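Local coordinates for protein lipase (Photobacterium sp. M37, PDB 2ORY) that hydrolyses the ester bonds of triacylglycerols as a cold-adapted lipase of the alpha/beta hydrolase fold, at residues 225-235 with 285-296; 204-212 with 237-245. One frame throughout, in Å; residues are numbered along the deposited sequence.

In the fold
Both contacts lie at strand 199-206, an outermost strand of the main sheet: contact 1 alongside it, contact 2 where the chain leaves its end. Contact 2 is buried; its segment 204-212 continues that strand. Contact 1 is only partly buried, with several residues at the surface. The two meet directly: I231 O bonds to A207 N, and Y240 OH to S234 O. Contact 1 is largely polar, with arginine and lysine tails, ordered waters and one backbone bridge. Contact 2 is small and mostly apolar, with two short hydrogen bonds. Segments 225-235 and 237-245 flank D236, the probable acid of a Ser-His-Asp triad.

Contact 1: 225-235 with 285-296; sequences GDQCTRIANSL and QIKAETPPLEGN
The Q285 amide lies over one face of the R230 guanidinium, offset toward its rim. The two are modelled too close, so the detail of this stacking is doubtful. Q285 NE2 is hydrogen-bonded to P239 O, outside the two segments. At the guanidinium edge, R230 NH2 donates to K287 O, 3.0 Å away in a nearly straight bond (162°). T290 N, closing a type I turn from K287, reaches that carbonyl from the opposite face. R230 NE adds a weak bond to I286 O at 2.9 Å.

K287 curls back, bent along its chain. Its NZ donates to G225 O at 3.0 Å and to C228 O, also at 3.0 Å. A water joins K287 NZ, R230 N and T290 OG1.

Segment 225-235 runs along outermost strand 199-206, through backbone bonds of Q227, T229 and I231. It leads to D236, the probable triad acid of this alpha/beta hydrolase. Its other flank meets 285-296 in a single beta bridge at N233 and L293: L293 N to A232 O is 2.9 Å, S234 N to L293 O 2.8 Å. I231 CG2 packs on L293 CD1.

S234 OG stands between its own backbone N and carbonyl carbon (chi1 64°), where it accepts from G295 N at 2.9 Å. N233 OD1 lies against G295 CA and takes L235 N in an Asx turn. N233 ND2 bonds to Q311 of helix 304-319.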
ATOM      1  N   GLY A 225      -8.105 -11.147 -10.954  1.00 44.00           N
ATOM      2  CA  GLY A 225      -9.156 -10.636 -11.810  1.00 39.96           C
ATOM      3  C   GLY A 225      -9.980  -9.574 -11.118  1.00 35.75           C
ATOM      4  O   GLY A 225      -9.472  -8.501 -10.801  1.00 33.43           O
ATOM      5  N   ASP A 226     -11.249  -9.880 -10.873  1.00 37.02           N
ATOM      6  CA  ASP A 226     -12.157  -8.933 -10.228  1.00 40.68           C
ATOM      7  C   ASP A 226     -11.899  -8.762  -8.744  1.00 39.12           C
ATOM      8  O   ASP A 226     -12.330  -7.771  -8.161  1.00 39.82           O
ATOM      9  CB  ASP A 226     -13.617  -9.348 -10.414  1.00 44.43           C
ATOM     10  CG  ASP A 226     -14.105  -9.141 -11.829  1.00 47.80           C
ATOM     11  OD1 ASP A 226     -13.897  -8.038 -12.385  1.00 45.05           O
ATOM     12  OD2 ASP A 226     -14.703 -10.089 -12.380  1.00 55.34           O
ATOM     13  N   GLN A 227     -11.206  -9.717  -8.137  1.00 34.37           N
ATOM     14  CA  GLN A 227     -10.916  -9.635  -6.712  1.00 34.93           C
ATOM     15  C   GLN A 227      -9.874  -8.571  -6.369  1.00 31.24           C
ATOM     16  O   GLN A 227      -9.480  -8.439  -5.209  1.00 29.92           O
ATOM     17  CB  GLN A 227     -10.496 -10.997  -6.186  1.00 38.36           C
ATOM     18  CG  GLN A 227     -11.607 -12.014  -6.318  1.00 45.27           C
ATOM     19  CD  GLN A 227     -12.802 -11.682  -5.447  1.00 52.95           C
ATOM     20  OE1 GLN A 227     -12.783 -11.903  -4.230  1.00 58.37           O
ATOM     21  NE2 GLN A 227     -13.850 -11.137  -6.061  1.00 54.57           N
ATOM     22  N   CYS A 228      -9.410  -7.832  -7.376  1.00 28.71           N
ATOM     23  CA  CYS A 228      -8.490  -6.720  -7.128  1.00 28.66           C
ATOM     24  C   CYS A 228      -9.033  -5.433  -7.731  1.00 30.50           C
ATOM     25  O   CYS A 228      -9.354  -5.367  -8.926  1.00 27.83           O
ATOM     26  CB  CYS A 228      -7.074  -6.959  -7.694  1.00 26.95           C
ATOM     27  SG  CYS A 228      -5.969  -5.458  -7.588  1.00 26.91           S
ATOM     28  N   THR A 229      -9.145  -4.410  -6.891  1.00 27.92           N
ATOM     29  CA  THR A 229      -9.590  -3.099  -7.343  1.00 27.47           C
ATOM     30  C   THR A 229      -8.432  -2.142  -7.076  1.00 24.75           C
ATOM     31  O   THR A 229      -8.197  -1.747  -5.943  1.00 28.32           O
ATOM     32  CB  THR A 229     -10.839  -2.621  -6.570  1.00 30.82           C
ATOM     33  OG1 THR A 229     -11.916  -3.530  -6.819  1.00 31.65           O
ATOM     34  CG2 THR A 229     -11.252  -1.201  -7.016  1.00 20.56           C
ATOM     35  N   ARG A 230      -7.703  -1.786  -8.125  1.00 29.08           N
ATOM     36  CA  ARG A 230      -6.543  -0.890  -8.013  1.00 30.62           C
ATOM     37  C   ARG A 230      -7.002   0.560  -8.104  1.00 26.53           C
ATOM     38  O   ARG A 230      -7.483   1.002  -9.144  1.00 28.10           O
ATOM     39  CB  ARG A 230      -5.555  -1.185  -9.145  1.00 33.49           C
ATOM     40  CG  ARG A 230      -4.099  -1.281  -8.726  1.00 38.10           C
ATOM     41  CD  ARG A 230      -3.253  -0.252  -9.415  1.00 29.37           C
ATOM     42  NE  ARG A 230      -3.400  -0.254 -10.864  1.00 27.92           N
ATOM     43  CZ  ARG A 230      -3.009   0.753 -11.640  1.00 30.16           C
ATOM     44  NH1 ARG A 230      -2.447   1.828 -11.093  1.00 26.95           N
ATOM     45  NH2 ARG A 230      -3.194   0.699 -12.953  1.00 26.51           N
ATOM     46  N   ILE A 231      -6.839   1.303  -7.021  1.00 25.77           N
ATOM     47  CA  ILE A 231      -7.280   2.691  -7.002  1.00 23.54           C
ATOM     48  C   ILE A 231      -6.111   3.667  -7.035  1.00 23.80           C
ATOM     49  O   ILE A 231      -5.287   3.699  -6.122  1.00 16.83           O
ATOM     50  CB  ILE A 231      -8.198   2.934  -5.766  1.00 24.52           C
ATOM     51  CG1 ILE A 231      -9.422   1.996  -5.863  1.00 29.77           C
ATOM     52  CG2 ILE A 231      -8.644   4.394  -5.703  1.00 28.20           C
ATOM     53  CD1 ILE A 231     -10.431   2.105  -4.735  1.00 28.40           C
ATOM     54  N   ALA A 232      -6.034   4.434  -8.126  1.00 24.15           N
ATOM     55  CA  ALA A 232      -4.988   5.436  -8.320  1.00 22.34           C
ATOM     56  C   ALA A 232      -5.567   6.772  -8.757  1.00 27.02           C
ATOM     57  O   ALA A 232      -6.484   6.825  -9.581  1.00 25.01           O
ATOM     58  CB  ALA A 232      -4.000   4.980  -9.353  1.00 17.78           C
ATOM     59  N   ASN A 233      -5.015   7.843  -8.193  1.00 29.66           N
ATOM     60  CA  ASN A 233      -5.395   9.221  -8.511  1.00 27.78           C
ATOM     61  C   ASN A 233      -4.580   9.564  -9.772  1.00 28.11           C
ATOM     62  O   ASN A 233      -3.377   9.316  -9.819  1.00 24.82           O
ATOM     63  CB  ASN A 233      -5.019  10.116  -7.312  1.00 27.58           C
ATOM     64  CG  ASN A 233      -5.069  11.625  -7.621  1.00 29.32           C
ATOM     65  OD1 ASN A 233      -5.407  12.054  -8.726  1.00 31.64           O
ATOM     66  ND2 ASN A 233      -4.712  12.429  -6.625  1.00 24.17           N
ATOM     67  N   SER A 234      -5.225  10.101 -10.804  1.00 24.71           N
ATOM     68  CA  SER A 234      -4.500  10.426 -12.035  1.00 22.97           C
ATOM     69  C   SER A 234      -3.357  11.429 -11.850  1.00 24.36           C
ATOM     70  O   SER A 234      -2.401  11.442 -12.635  1.00 26.89           O
ATOM     71  CB  SER A 234      -5.462  10.966 -13.105  1.00 25.74           C
ATOM     72  OG  SER A 234      -6.066  12.193 -12.699  1.00 27.70           O
ATOM     73  N   LEU A 235      -3.440  12.273 -10.829  1.00 22.21           N
ATOM     74  CA  LEU A 235      -2.381  13.256 -10.629  1.00 27.26           C
ATOM     75  C   LEU A 235      -1.375  12.862  -9.554  1.00 27.55           C
ATOM     76  O   LEU A 235      -0.487  13.637  -9.206  1.00 26.67           O
ATOM     77  CB  LEU A 235      -2.972  14.628 -10.311  1.00 26.08           C
ATOM     78  CG  LEU A 235      -3.896  15.269 -11.351  1.00 33.74           C
ATOM     79  CD1 LEU A 235      -4.320  16.643 -10.818  1.00 34.12           C
ATOM     80  CD2 LEU A 235      -3.200  15.415 -12.708  1.00 29.74           C
ATOM     81  N   GLN A 285       2.110  -1.909 -14.301  1.00 26.71           N
ATOM     82  CA  GLN A 285       1.075  -1.837 -13.287  1.00 26.59           C
ATOM     83  C   GLN A 285       0.172  -3.063 -13.391  1.00 29.78           C
ATOM     84  O   GLN A 285      -0.020  -3.597 -14.482  1.00 26.77           O
ATOM     85  CB  GLN A 285       0.268  -0.571 -13.556  1.00 23.48           C
ATOM     86  CG  GLN A 285      -0.180   0.302 -12.388  1.00 34.67           C
ATOM     87  CD  GLN A 285       0.610   0.161 -11.097  1.00 29.15           C
ATOM     88  OE1 GLN A 285       0.538  -0.867 -10.432  1.00 23.13           O
ATOM     89  NE2 GLN A 285       1.343   1.214 -10.723  1.00 21.49           N
ATOM     90  N   ILE A 286      -0.348  -3.516 -12.247  1.00 30.98           N
ATOM     91  CA  ILE A 286      -1.294  -4.630 -12.188  1.00 29.63           C
ATOM     92  C   ILE A 286      -2.592  -3.909 -12.524  1.00 28.98           C
ATOM     93  O   ILE A 286      -2.720  -2.720 -12.225  1.00 21.90           O
ATOM     94  CB  ILE A 286      -1.412  -5.235 -10.758  1.00 30.42           C
ATOM     95  CG1 ILE A 286      -1.662  -4.115  -9.741  1.00 33.41           C
ATOM     96  CG2 ILE A 286      -0.166  -6.039 -10.414  1.00 29.31           C
ATOM     97  CD1 ILE A 286      -1.827  -4.595  -8.300  1.00 31.69           C
ATOM     98  N   LYS A 287      -3.556  -4.610 -13.118  1.00 29.57           N
ATOM     99  CA  LYS A 287      -4.812  -3.972 -13.536  1.00 26.38           C
ATOM    100  C   LYS A 287      -4.444  -2.621 -14.157  1.00 26.54           C
ATOM    101  O   LYS A 287      -4.951  -1.572 -13.774  1.00 26.42           O
ATOM    102  CB  LYS A 287      -5.755  -3.784 -12.346  1.00 27.88           C
ATOM    103  CG  LYS A 287      -5.978  -5.047 -11.497  1.00 24.83           C
ATOM    104  CD  LYS A 287      -6.564  -6.233 -12.282  1.00 31.37           C
ATOM    105  CE  LYS A 287      -7.927  -5.910 -12.885  1.00 32.36           C
ATOM    106  NZ  LYS A 287      -8.975  -5.696 -11.854  1.00 26.12           N
ATOM    107  N   ALA A 288      -3.543  -2.666 -15.126  1.00 28.23           N
ATOM    108  CA  ALA A 288      -3.079  -1.461 -15.800  1.00 33.43           C
ATOM    109  C   ALA A 288      -4.134  -0.703 -16.614  1.00 35.40           C
ATOM    110  O   ALA A 288      -3.948   0.473 -16.924  1.00 38.52           O
ATOM    111  CB  ALA A 288      -1.890  -1.802 -16.692  1.00 31.73           C
ATOM    112  N   GLU A 289      -5.237  -1.354 -16.959  1.00 36.05           N
ATOM    113  CA  GLU A 289      -6.260  -0.678 -17.750  1.00 39.34           C
ATOM    114  C   GLU A 289      -7.309  -0.017 -16.867  1.00 37.87           C
ATOM    115  O   GLU A 289      -8.207   0.661 -17.364  1.00 38.67           O
ATOM    116  CB  GLU A 289      -6.962  -1.658 -18.699  1.00 40.87           C
ATOM    117  CG  GLU A 289      -6.042  -2.491 -19.577  1.00 50.52           C
ATOM    118  CD  GLU A 289      -5.828  -3.893 -19.022  1.00 55.22           C
ATOM    119  OE1 GLU A 289      -5.429  -4.785 -19.800  1.00 57.41           O
ATOM    120  OE2 GLU A 289      -6.053  -4.104 -17.808  1.00 56.46           O
ATOM    121  N   THR A 290      -7.208  -0.224 -15.561  1.00 29.76           N
ATOM    122  CA  THR A 290      -8.164   0.368 -14.651  1.00 27.50           C
ATOM    123  C   THR A 290      -8.151   1.891 -14.745  1.00 31.93           C
ATOM    124  O   THR A 290      -7.094   2.516 -14.728  1.00 31.40           O
ATOM    125  CB  THR A 290      -7.864  -0.032 -13.204  1.00 28.72           C
ATOM    126  OG1 THR A 290      -8.084  -1.439 -13.039  1.00 30.19           O
ATOM    127  CG2 THR A 290      -8.757   0.745 -12.245  1.00 24.15           C
ATOM    128  N   PRO A 291      -9.336   2.511 -14.868  1.00 35.43           N
ATOM    129  CA  PRO A 291      -9.388   3.972 -14.955  1.00 35.23           C
ATOM    130  C   PRO A 291      -9.156   4.587 -13.575  1.00 35.72           C
ATOM    131  O   PRO A 291      -9.726   4.140 -12.581  1.00 34.17           O
ATOM    132  CB  PRO A 291     -10.792   4.229 -15.481  1.00 34.98           C
ATOM    133  CG  PRO A 291     -11.574   3.134 -14.817  1.00 38.65           C
ATOM    134  CD  PRO A 291     -10.678   1.932 -15.071  1.00 35.47           C
ATOM    135  N   PRO A 292      -8.308   5.623 -13.503  1.00 36.54           N
ATOM    136  CA  PRO A 292      -7.991   6.305 -12.247  1.00 35.02           C
ATOM    137  C   PRO A 292      -9.071   7.292 -11.871  1.00 34.77           C
ATOM    138  O   PRO A 292      -9.980   7.564 -12.653  1.00 37.19           O
ATOM    139  CB  PRO A 292      -6.713   7.038 -12.584  1.00 32.90           C
ATOM    140  CG  PRO A 292      -7.029   7.530 -13.970  1.00 37.41           C
ATOM    141  CD  PRO A 292      -7.597   6.266 -14.625  1.00 33.80           C
ATOM    142  N   LEU A 293      -8.950   7.830 -10.666  1.00 34.14           N
ATOM    143  CA  LEU A 293      -9.861   8.846 -10.176  1.00 35.76           C
ATOM    144  C   LEU A 293      -9.232  10.086 -10.788  1.00 36.72           C
ATOM    145  O   LEU A 293      -8.039  10.315 -10.596  1.00 38.54           O
ATOM    146  CB  LEU A 293      -9.791   8.936  -8.653  1.00 31.46           C
ATOM    147  CG  LEU A 293      -9.843   7.630  -7.858  1.00 34.54           C
ATOM    148  CD1 LEU A 293      -9.539   7.911  -6.394  1.00 32.07           C
ATOM    149  CD2 LEU A 293     -11.206   6.986  -8.012  1.00 34.87           C
ATOM    150  N   GLU A 294     -10.001  10.861 -11.552  1.00 41.54           N
ATOM    151  CA  GLU A 294      -9.466  12.071 -12.179  1.00 41.74           C
ATOM    152  C   GLU A 294      -9.218  13.095 -11.083  1.00 38.83           C
ATOM    153  O   GLU A 294     -10.161  13.591 -10.469  1.00 35.20           O
ATOM    154  CB  GLU A 294     -10.454  12.664 -13.199  1.00 47.94           C
ATOM    155  CG  GLU A 294     -10.973  11.685 -14.262  1.00 59.38           C
ATOM    156  CD  GLU A 294     -11.688  12.375 -15.448  1.00 67.33           C
ATOM    157  OE1 GLU A 294     -12.450  11.683 -16.173  1.00 62.32           O
ATOM    158  OE2 GLU A 294     -11.476  13.599 -15.667  1.00 67.17           O
ATOM    159  N   GLY A 295      -7.948  13.412 -10.856  1.00 38.26           N
ATOM    160  CA  GLY A 295      -7.587  14.374  -9.825  1.00 38.29           C
ATOM    161  C   GLY A 295      -7.582  15.811 -10.308  1.00 33.42           C
ATOM    162  O   GLY A 295      -7.645  16.064 -11.502  1.00 31.82           O
ATOM    163  N   ASN A 296      -7.494  16.746  -9.370  1.00 34.75           N
ATOM    164  CA  ASN A 296      -7.488  18.164  -9.687  1.00 36.98           C
ATOM    165  C   ASN A 296      -6.331  18.889  -9.041  1.00 37.19           C
ATOM    166  O   ASN A 296      -6.179  18.865  -7.820  1.00 36.63           O
ATOM    167  CB  ASN A 296      -8.788  18.795  -9.216  1.00 39.44           C
ATOM    168  CG  ASN A 296      -9.978  18.183  -9.878  1.00 42.35           C
ATOM    169  OD1 ASN A 296     -10.180  18.349 -11.084  1.00 43.93           O
ATOM    170  ND2 ASN A 296     -10.764  17.442  -9.110  1.00 37.63           N
TER
HETATM  171  O   HOH W   1      -8.681  -2.642 -10.659  1.00 27.17           O
HETATM  172  O   HOH W   2      -7.711   3.282 -10.213  1.00 29.39           O

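Contact 2: 204-212 with 237-245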
ATOM      1  N   ILE A 204      -7.531  -4.451  -2.293  1.00 22.45           N
ATOM      2  CA  ILE A 204      -7.823  -3.107  -2.763  1.00 23.37           C
ATOM      3  C   ILE A 204      -6.624  -2.235  -2.404  1.00 20.91           C
ATOM      4  O   ILE A 204      -6.568  -1.630  -1.337  1.00 24.46           O
ATOM      5  CB  ILE A 204      -9.121  -2.537  -2.116  1.00 27.88           C
ATOM      6  CG1 ILE A 204     -10.312  -3.395  -2.538  1.00 28.44           C
ATOM      7  CG2 ILE A 204      -9.396  -1.111  -2.620  1.00 22.15           C
ATOM      8  CD1 ILE A 204     -11.658  -2.907  -1.991  1.00 24.80           C
ATOM      9  N   PRO A 205      -5.627  -2.189  -3.290  1.00 23.62           N
ATOM     10  CA  PRO A 205      -4.411  -1.394  -3.074  1.00 23.75           C
ATOM     11  C   PRO A 205      -4.525   0.012  -3.640  1.00 24.07           C
ATOM     12  O   PRO A 205      -4.897   0.183  -4.797  1.00 27.68           O
ATOM     13  CB  PRO A 205      -3.350  -2.201  -3.801  1.00 21.22           C
ATOM     14  CG  PRO A 205      -4.121  -2.695  -5.004  1.00 23.95           C
ATOM     15  CD  PRO A 205      -5.482  -3.075  -4.461  1.00 18.53           C
ATOM     16  N   PHE A 206      -4.191   1.009  -2.824  1.00 23.75           N
ATOM     17  CA  PHE A 206      -4.246   2.408  -3.236  1.00 20.83           C
ATOM     18  C   PHE A 206      -2.871   2.995  -3.532  1.00 22.35           C
ATOM     19  O   PHE A 206      -1.879   2.624  -2.904  1.00 26.41           O
ATOM     20  CB  PHE A 206      -4.861   3.292  -2.135  1.00 20.63           C
ATOM     21  CG  PHE A 206      -6.274   2.929  -1.752  1.00 22.81           C
ATOM     22  CD1 PHE A 206      -6.529   1.881  -0.864  1.00 21.46           C
ATOM     23  CD2 PHE A 206      -7.352   3.618  -2.298  1.00 22.23           C
ATOM     24  CE1 PHE A 206      -7.834   1.520  -0.529  1.00 23.20           C
ATOM     25  CE2 PHE A 206      -8.667   3.261  -1.969  1.00 16.72           C
ATOM     26  CZ  PHE A 206      -8.903   2.211  -1.085  1.00 22.63           C
ATOM     27  N   ALA A 207      -2.826   3.896  -4.510  1.00 23.63           N
ATOM     28  CA  ALA A 207      -1.625   4.661  -4.820  1.00 20.56           C
ATOM     29  C   ALA A 207      -0.294   3.923  -4.845  1.00 23.58           C
ATOM     30  O   ALA A 207       0.740   4.475  -4.446  1.00 22.12           O
ATOM     31  CB  ALA A 207      -1.542   5.802  -3.816  1.00 13.76           C
ATOM     32  N   GLY A 208      -0.299   2.696  -5.327  1.00 20.47           N
ATOM     33  CA  GLY A 208       0.933   1.941  -5.322  1.00 19.58           C
ATOM     34  C   GLY A 208       1.747   1.958  -6.588  1.00 23.57           C
ATOM     35  O   GLY A 208       1.197   2.054  -7.699  1.00 23.08           O
ATOM     36  N   PRO A 209       3.082   1.916  -6.455  1.00 18.41           N
ATOM     37  CA  PRO A 209       3.941   1.910  -7.638  1.00 16.10           C
ATOM     38  C   PRO A 209       3.967   0.451  -8.120  1.00 22.50           C
ATOM     39  O   PRO A 209       3.405  -0.419  -7.456  1.00 21.25           O
ATOM     40  CB  PRO A 209       5.285   2.356  -7.089  1.00 19.80           C
ATOM     41  CG  PRO A 209       5.301   1.739  -5.695  1.00 14.39           C
ATOM     42  CD  PRO A 209       3.871   1.997  -5.209  1.00 19.27           C
ATOM     43  N   THR A 210       4.619   0.190  -9.251  1.00 22.47           N
ATOM     44  CA  THR A 210       4.714  -1.155  -9.814  1.00 22.69           C
ATOM     45  C   THR A 210       5.610  -2.063  -8.989  1.00 23.42           C
ATOM     46  O   THR A 210       6.784  -1.756  -8.770  1.00 25.58           O
ATOM     47  CB  THR A 210       5.303  -1.142 -11.254  1.00 22.80           C
ATOM     48  OG1 THR A 210       6.560  -0.457 -11.243  1.00 27.75           O
ATOM     49  CG2 THR A 210       4.355  -0.448 -12.251  1.00 18.44           C
ATOM     50  N   ALA A 211       5.065  -3.182  -8.536  1.00 19.39           N
ATOM     51  CA  ALA A 211       5.861  -4.130  -7.767  1.00 24.20           C
ATOM     52  C   ALA A 211       6.786  -4.953  -8.657  1.00 22.65           C
ATOM     53  O   ALA A 211       7.894  -5.259  -8.249  1.00 23.63           O
ATOM     54  CB  ALA A 211       4.963  -5.075  -6.982  1.00 24.04           C
ATOM     55  N   GLY A 212       6.343  -5.307  -9.864  1.00 22.88           N
ATOM     56  CA  GLY A 212       7.164  -6.141 -10.734  1.00 22.80           C
ATOM     57  C   GLY A 212       7.000  -5.935 -12.234  1.00 26.15           C
ATOM     58  O   GLY A 212       6.498  -4.894 -12.664  1.00 28.28           O
ATOM     59  N   ILE A 237       1.781  11.066  -8.601  1.00 27.04           N
ATOM     60  CA  ILE A 237       2.947  10.557  -9.329  1.00 26.19           C
ATOM     61  C   ILE A 237       3.407   9.146  -8.936  1.00 21.67           C
ATOM     62  O   ILE A 237       3.950   8.425  -9.767  1.00 25.77           O
ATOM     63  CB  ILE A 237       4.189  11.499  -9.206  1.00 27.52           C
ATOM     64  CG1 ILE A 237       4.608  11.613  -7.747  1.00 31.89           C
ATOM     65  CG2 ILE A 237       3.894  12.883  -9.785  1.00 26.78           C
ATOM     66  CD1 ILE A 237       5.816  12.474  -7.527  1.00 26.44           C
ATOM     67  N   VAL A 238       3.180   8.733  -7.697  1.00 18.89           N
ATOM     68  CA  VAL A 238       3.641   7.413  -7.239  1.00 19.59           C
ATOM     69  C   VAL A 238       3.325   6.217  -8.131  1.00 21.41           C
ATOM     70  O   VAL A 238       4.218   5.438  -8.468  1.00 24.98           O
ATOM     71  CB  VAL A 238       3.141   7.156  -5.831  1.00 20.04           C
ATOM     72  CG1 VAL A 238       3.477   5.728  -5.383  1.00 20.35           C
ATOM     73  CG2 VAL A 238       3.779   8.176  -4.919  1.00 19.94           C
ATOM     74  N   PRO A 239       2.051   6.043  -8.518  1.00 22.84           N
ATOM     75  CA  PRO A 239       1.700   4.918  -9.384  1.00 22.15           C
ATOM     76  C   PRO A 239       2.406   4.997 -10.728  1.00 20.48           C
ATOM     77  O   PRO A 239       2.384   4.027 -11.480  1.00 21.61           O
ATOM     78  CB  PRO A 239       0.192   5.070  -9.554  1.00 15.10           C
ATOM     79  CG  PRO A 239      -0.217   5.650  -8.276  1.00 17.28           C
ATOM     80  CD  PRO A 239       0.830   6.713  -8.048  1.00 17.78           C
ATOM     81  N   TYR A 240       3.005   6.148 -11.044  1.00 18.98           N
ATOM     82  CA  TYR A 240       3.692   6.308 -12.336  1.00 22.92           C
ATOM     83  C   TYR A 240       5.068   5.658 -12.439  1.00 22.27           C
ATOM     84  O   TYR A 240       5.715   5.737 -13.483  1.00 21.58           O
ATOM     85  CB  TYR A 240       3.835   7.790 -12.714  1.00 28.56           C
ATOM     86  CG  TYR A 240       2.567   8.445 -13.231  1.00 28.90           C
ATOM     87  CD1 TYR A 240       1.521   8.764 -12.363  1.00 31.59           C
ATOM     88  CD2 TYR A 240       2.427   8.777 -14.583  1.00 34.55           C
ATOM     89  CE1 TYR A 240       0.373   9.398 -12.815  1.00 30.09           C
ATOM     90  CE2 TYR A 240       1.264   9.422 -15.056  1.00 32.75           C
ATOM     91  CZ  TYR A 240       0.247   9.726 -14.160  1.00 35.77           C
ATOM     92  OH  TYR A 240      -0.902  10.360 -14.586  1.00 39.00           O
ATOM     93  N   ALA A 241       5.528   5.049 -11.351  1.00 21.32           N
ATOM     94  CA  ALA A 241       6.813   4.353 -11.331  1.00 22.21           C
ATOM     95  C   ALA A 241       6.474   2.868 -11.222  1.00 24.86           C
ATOM     96  O   ALA A 241       5.504   2.508 -10.536  1.00 24.94           O
ATOM     97  CB  ALA A 241       7.626   4.789 -10.124  1.00 18.74           C
ATOM     98  N   TRP A 242       7.245   1.994 -11.860  1.00 24.51           N
ATOM     99  CA  TRP A 242       8.407   2.345 -12.655  1.00 28.76           C
ATOM    100  C   TRP A 242       8.253   1.977 -14.139  1.00 26.23           C
ATOM    101  O   TRP A 242       9.240   1.736 -14.825  1.00 28.12           O
ATOM    102  CB  TRP A 242       9.640   1.632 -12.088  1.00 32.61           C
ATOM    103  CG  TRP A 242      10.221   2.274 -10.867  1.00 33.78           C
ATOM    104  CD1 TRP A 242      11.250   3.178 -10.824  1.00 31.39           C
ATOM    105  CD2 TRP A 242       9.828   2.048  -9.512  1.00 34.51           C
ATOM    106  NE1 TRP A 242      11.523   3.521  -9.527  1.00 35.57           N
ATOM    107  CE2 TRP A 242      10.665   2.844  -8.697  1.00 37.89           C
ATOM    108  CE3 TRP A 242       8.855   1.249  -8.904  1.00 35.24           C
ATOM    109  CZ2 TRP A 242      10.555   2.862  -7.303  1.00 39.57           C
ATOM    110  CZ3 TRP A 242       8.746   1.263  -7.511  1.00 42.68           C
ATOM    111  CH2 TRP A 242       9.591   2.064  -6.729  1.00 43.42           C
ATOM    112  N   ASN A 243       7.031   1.897 -14.638  1.00 27.87           N
ATOM    113  CA  ASN A 243       6.861   1.587 -16.054  1.00 27.08           C
ATOM    114  C   ASN A 243       7.550   2.732 -16.805  1.00 26.28           C
ATOM    115  O   ASN A 243       7.337   3.898 -16.480  1.00 25.36           O
ATOM    116  CB  ASN A 243       5.370   1.499 -16.380  1.00 31.21           C
ATOM    117  CG  ASN A 243       5.087   1.525 -17.874  1.00 29.30           C
ATOM    118  OD1 ASN A 243       5.071   2.582 -18.494  1.00 23.53           O
ATOM    119  ND2 ASN A 243       4.867   0.359 -18.449  1.00 21.07           N
ATOM    120  N   THR A 244       8.388   2.413 -17.792  1.00 28.24           N
ATOM    121  CA  THR A 244       9.115   3.464 -18.507  1.00 31.88           C
ATOM    122  C   THR A 244       8.234   4.553 -19.129  1.00 32.58           C
ATOM    123  O   THR A 244       8.511   5.737 -18.965  1.00 33.76           O
ATOM    124  CB  THR A 244      10.064   2.888 -19.604  1.00 30.60           C
ATOM    125  OG1 THR A 244       9.295   2.458 -20.730  1.00 51.22           O
ATOM    126  CG2 THR A 244      10.863   1.700 -19.065  1.00 24.45           C
ATOM    127  N   ASN A 245       7.172   4.166 -19.825  1.00 36.03           N
ATOM    128  CA  ASN A 245       6.282   5.155 -20.440  1.00 35.72           C
ATOM    129  C   ASN A 245       5.688   6.097 -19.405  1.00 34.24           C
ATOM    130  O   ASN A 245       5.612   7.307 -19.621  1.00 32.06           O
ATOM    131  CB  ASN A 245       5.156   4.451 -21.191  1.00 40.05           C
ATOM    132  CG  ASN A 245       5.648   3.768 -22.433  1.00 48.77           C
ATOM    133  OD1 ASN A 245       6.175   4.421 -23.340  1.00 55.48           O
ATOM    134  ND2 ASN A 245       5.493   2.449 -22.489  1.00 50.08           N
TER
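T210 meets the A241-W242 peptide through two of its polar atoms. Its backbone N donates to A241 O at 2.8 Å, in the carbonyl plane and on a lone pair. Its OG1 accepts from W242 N at 2.6 Å, with an N-H...O angle of 164°. The threonine hydroxyl stands between its own backbone N and carbonyl carbon (chi1 54°), which brings it up to that N-H. The same oxygen lies in the plane of the W242 ring, at its edge, 3.7 Å from CE3.

P209 packs beside these bonds. It runs alongside the indole in the same direction, its CB touching W242 CZ3 at 3.7 Å, and its CD touches V238 CG1 at 3.8 Å. V238 CG1 also reaches A207 O at 3.2 Å. Next to it P239 CA makes a CA-H...O contact with G208 O at 3.4 Å.

Further out, the A241-W242 peptide is cis, so its C=O and N-H lie on the same side and both turn to T210. A241 CB rests on a face of the indole. N243 is the N-cap of helix 244-247, its OD1 taking S246 N. Q285 NE2 bonds to P239 O. A207, just past strand 199-206, touches H312 and D236, two members of a probable Ser-His-Asp triad.

The cis peptide thus presents a buried acceptor and a buried donor together, and one threonine satisfies both; this joins the chain after the strand to the turn after D236.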